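Local coordinates for protein pngf-ii (Elizabethkingia meningoseptica, PDB 4R4X) that acts as a peptide:N-glycosidase, probably hydrolysing the amide bond that joins N-linked glycans to the asparagine side chains of glycoproteins, at residues Pro47-Glu52 against Leu174-Met179; Val388-Met391 against Asp395-Thr398. All blocks are in the same frame, centred on the assembly; numbering follows the deposited sequence. Where two conformers were deposited one is given.

Contact 1. Residues Pro47-Glu52 against Leu174-Met179. With ZN (zinc ion), chain B.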
# COMPACT_ATOMS: atom_id res chain seq x y z
N PRO A 47 -3.88 -18.78 0.17
CA PRO A 47 -3.47 -19.62 1.29
C PRO A 47 -4.64 -20.42 1.81
O PRO A 47 -5.77 -19.95 1.77
CB PRO A 47 -3.03 -18.60 2.33
CG PRO A 47 -3.93 -17.43 2.10
CD PRO A 47 -4.23 -17.42 0.60
N PHE A 48 -4.39 -21.64 2.29
CA PHE A 48 -5.40 -22.41 2.97
C PHE A 48 -4.80 -23.06 4.22
O PHE A 48 -3.59 -23.16 4.34
CB PHE A 48 -6.09 -23.43 2.05
CG PHE A 48 -5.19 -24.52 1.52
CD1 PHE A 48 -4.90 -25.63 2.28
CD2 PHE A 48 -4.68 -24.45 0.23
CE1 PHE A 48 -4.10 -26.64 1.78
CE2 PHE A 48 -3.87 -25.45 -0.27
CZ PHE A 48 -3.60 -26.56 0.51
N GLU A 49 -5.67 -23.45 5.15
CA GLU A 49 -5.23 -24.00 6.43
C GLU A 49 -5.82 -25.35 6.75
O GLU A 49 -6.95 -25.68 6.38
CB GLU A 49 -5.55 -23.06 7.57
CG GLU A 49 -4.73 -21.78 7.57
CD GLU A 49 -5.19 -20.88 8.69
OE1 GLU A 49 -4.67 -21.04 9.83
OE2 GLU A 49 -6.08 -20.05 8.42
N VAL A 50 -5.04 -26.11 7.50
CA VAL A 50 -5.46 -27.38 8.06
C VAL A 50 -5.10 -27.39 9.55
O VAL A 50 -4.13 -26.75 9.96
CB VAL A 50 -4.70 -28.50 7.27
CG1 VAL A 50 -4.42 -29.71 8.11
CG2 VAL A 50 -5.45 -28.83 5.99
N ASN A 51 -5.87 -28.13 10.35
CA ASN A 51 -5.55 -28.29 11.76
C ASN A 51 -5.31 -29.78 12.09
O ASN A 51 -5.93 -30.66 11.51
CB ASN A 51 -6.72 -27.68 12.54
CG ASN A 51 -6.53 -27.76 14.03
OD1 ASN A 51 -6.03 -26.82 14.65
ND2 ASN A 51 -6.96 -28.86 14.62
N GLU A 52 -4.37 -30.07 12.98
CA GLU A 52 -4.16 -31.43 13.46
C GLU A 52 -3.96 -31.41 14.96
O GLU A 52 -3.28 -30.52 15.48
CB GLU A 52 -2.96 -32.09 12.81
CG GLU A 52 -3.10 -32.31 11.31
CD GLU A 52 -2.08 -33.27 10.73
OE1 GLU A 52 -1.04 -33.51 11.38
OE2 GLU A 52 -2.31 -33.80 9.62
N LEU A 174 2.00 -14.84 15.94
CA LEU A 174 1.90 -13.56 15.24
C LEU A 174 2.53 -13.65 13.86
O LEU A 174 1.98 -13.14 12.89
CB LEU A 174 2.56 -12.43 16.03
CG LEU A 174 1.80 -12.03 17.30
CD1 LEU A 174 2.64 -11.04 18.11
CD2 LEU A 174 0.44 -11.44 16.98
N THR A 175 3.69 -14.27 13.79
CA THR A 175 4.39 -14.46 12.53
C THR A 175 3.60 -15.35 11.56
O THR A 175 3.53 -15.08 10.36
CB THR A 175 5.80 -15.03 12.78
OG1 THR A 175 6.52 -14.11 13.60
CG2 THR A 175 6.53 -15.25 11.49
N TYR A 176 3.04 -16.43 12.08
CA TYR A 176 2.19 -17.34 11.31
C TYR A 176 1.10 -16.55 10.54
O TYR A 176 0.97 -16.67 9.32
CB TYR A 176 1.59 -18.37 12.28
CG TYR A 176 0.60 -19.31 11.66
CD1 TYR A 176 1.02 -20.49 11.03
CD2 TYR A 176 -0.76 -19.06 11.74
CE1 TYR A 176 0.11 -21.36 10.45
CE2 TYR A 176 -1.67 -19.94 11.18
CZ TYR A 176 -1.22 -21.08 10.54
OH TYR A 176 -2.13 -21.89 9.97
N LYS A 177 0.36 -15.71 11.27
CA LYS A 177 -0.73 -14.94 10.68
C LYS A 177 -0.21 -13.93 9.67
O LYS A 177 -0.82 -13.72 8.61
CB LYS A 177 -1.52 -14.19 11.76
CG LYS A 177 -2.27 -15.09 12.74
CD LYS A 177 -3.43 -15.79 12.08
CE LYS A 177 -4.29 -16.51 13.11
NZ LYS A 177 -5.53 -16.95 12.46
N ASP A 178 0.91 -13.31 10.02
CA ASP A 178 1.56 -12.31 9.16
C ASP A 178 1.95 -12.90 7.82
O ASP A 178 1.75 -12.28 6.76
CB ASP A 178 2.80 -11.74 9.86
CG ASP A 178 3.42 -10.57 9.10
OD1 ASP A 178 2.78 -9.49 9.00
OD2 ASP A 178 4.58 -10.71 8.63
N MSE A 179 2.49 -14.12 7.85
CA MSE A 179 2.92 -14.79 6.62
C MSE A 179 1.74 -15.17 5.77
O MSE A 179 1.79 -15.05 4.54
CB MSE A 179 3.83 -15.97 6.93
CG MSE A 179 5.15 -15.41 7.46
SE MSE A 179 6.38 -16.87 7.92
CE MSE A 179 6.81 -17.46 6.09
ZN ZN B . -0.69 -35.54 10.46
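Helix 173-182 packs against strands 59-65 and 70-76 of the N-terminal domain, and here its Tyr176 reaches strand 48-54. The hydroxyl OH of Tyr176 donates a hydrogen bond to OE1 of Glu49, 2.7 Å away. The carboxylate oxygen lies at the edge of the ring, in its plane. The hydroxyl approaches OE1 on its anti side, 26° out of the carboxylate plane, and the two planes are 55° apart. The Tyr176 side chain has CG anti to the backbone N (chi1 175°), and this sends the ring out from the helix over Gln62 and Ala64 of strand 59-65. Gln62 NE2 also bonds to Glu49 OE1, which therefore has two partners. Lys177 NZ stays 4.9 Å from Glu49 OE1. That is too far for a salt bridge, though its charge may still help to stabilise the carboxylate. Three residues on, Glu52 points to the other face of the strand. Both its carboxylate oxygens bind zinc, with OE2 at 2.5 Å from the metal, and Asp159 is a further ligand. A helix laid across curved beta strands is consistent with the LolA/LolB clan to which this domain is assigned.

Contact 2. Residues Val388-Met391 against Asp395-Thr398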
# COMPACT_ATOMS: atom_id res chain seq x y z
N VAL A 388 13.74 18.03 -7.83
CA VAL A 388 14.34 16.92 -7.12
C VAL A 388 15.84 17.06 -7.18
O VAL A 388 16.53 16.63 -6.25
CB VAL A 388 13.84 15.59 -7.69
CG1 VAL A 388 14.83 14.44 -7.51
CG2 VAL A 388 12.48 15.24 -7.07
N MSE A 389 16.34 17.67 -8.26
CA MSE A 389 17.78 17.95 -8.39
C MSE A 389 18.19 19.29 -7.79
O MSE A 389 19.16 19.92 -8.24
CB MSE A 389 18.15 17.81 -9.89
CG MSE A 389 18.32 16.35 -10.24
SE MSE A 389 18.72 16.21 -12.18
CE MSE A 389 20.60 16.73 -12.06
N GLU A 390 17.47 19.72 -6.76
CA GLU A 390 17.79 20.95 -6.01
C GLU A 390 19.26 21.03 -5.59
O GLU A 390 19.87 22.10 -5.66
CB GLU A 390 16.91 21.00 -4.77
CG GLU A 390 17.12 22.19 -3.85
CD GLU A 390 16.34 22.06 -2.54
OE1 GLU A 390 16.49 22.93 -1.66
OE2 GLU A 390 15.57 21.08 -2.39
N MSE A 391 19.82 19.93 -5.15
CA MSE A 391 21.23 19.90 -4.69
C MSE A 391 22.10 19.31 -5.80
O MSE A 391 23.13 18.70 -5.54
CB MSE A 391 21.29 19.12 -3.37
CG MSE A 391 20.72 19.92 -2.19
SE MSE A 391 18.78 19.50 -1.93
CE MSE A 391 18.53 20.72 -0.38
N ASP A 395 17.14 24.51 -10.94
CA ASP A 395 16.54 25.71 -10.36
C ASP A 395 15.18 25.45 -9.74
O ASP A 395 14.46 24.54 -10.16
CB ASP A 395 16.44 26.81 -11.42
CG ASP A 395 17.77 27.47 -11.67
OD1 ASP A 395 18.31 28.02 -10.68
OD2 ASP A 395 18.28 27.40 -12.80
N TYR A 396 14.84 26.24 -8.73
CA TYR A 396 13.51 26.20 -8.14
C TYR A 396 12.48 26.68 -9.13
O TYR A 396 12.81 27.50 -9.97
CB TYR A 396 13.44 27.07 -6.90
CG TYR A 396 14.22 26.53 -5.76
CD1 TYR A 396 15.57 26.86 -5.61
CD2 TYR A 396 13.64 25.68 -4.83
CE1 TYR A 396 16.30 26.37 -4.56
CE2 TYR A 396 14.37 25.20 -3.77
CZ TYR A 396 15.70 25.55 -3.65
OH TYR A 396 16.44 25.06 -2.61
N PRO A 397 11.23 26.21 -9.00
CA PRO A 397 10.20 26.56 -9.96
C PRO A 397 9.56 27.93 -9.72
O PRO A 397 8.43 28.05 -9.27
CB PRO A 397 9.19 25.40 -9.81
CG PRO A 397 9.35 24.96 -8.40
CD PRO A 397 10.82 25.08 -8.15
N THR A 398 10.32 28.96 -10.07
CA THR A 398 9.91 30.35 -9.94
C THR A 398 9.31 30.90 -11.25
O THR A 398 9.21 32.12 -11.43
CB THR A 398 11.13 31.19 -9.55
OG1 THR A 398 12.20 30.97 -10.51
CG2 THR A 398 11.62 30.76 -8.19
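This is a surface contact within a single loop, the long connection between strands 378-384 and 406-412. One pair of side chains makes it. Tyr396 OH and Glu390 OE1 lie 2.3 Å apart, with the hydroxyl placed as donor. This is too short for an ordinary hydrogen bond, so the detail of the pair is doubtful. Glu390 OE1 lies at the edge of the ring, near its plane, and the carboxylate is turned 66° from the ring. Glu390 has CG anti to its backbone N (chi1 179°) and runs extended beyond CG, which brings the carboxylate to the hydroxyl. The backbones remain apart: the CA atoms of Glu390 and Asp395 are 6.6 Å from each other. Strand 378-384 is an outermost strand of the nine-stranded antiparallel sheet, while 406-412 is an outermost strand of a separate four-stranded one. The loop thus runs from the edge of one sheet to the edge of another in the PNGase F-like part of the chain. Beyond Tyr396 it bends in an inverse gamma turn centred on Pro397, with Thr398 N bonded to Tyr396 O at 2.9 Å. The Tyr396 ring also meets Phe527 at the start of strand 527-537, and Glu390 touches Phe349 of strand 343-350. Within the loop, Gln394 OE1 accepts a hydrogen bond from Met389 N.

Overall arrangement
Contact 1 and contact 2 lie on opposite sides of the chain's centre and do not touch. Their centres are 49 Å apart and their nearest atoms about 31 Å. Contact 1 belongs to the N-terminal domain; contact 2 belongs to the PNGase F-like part of the chain. Both join a tyrosine hydroxyl to a glutamate carboxylate, but contact 1 links a helix to a strand and contact 2 bridges one loop. Only contact 1 holds a zinc ligand, and its Tyr176 OH is still 13.7 Å from the metal. The other zinc site, at His542 and His545, is in what is probably a C-terminal purification tag.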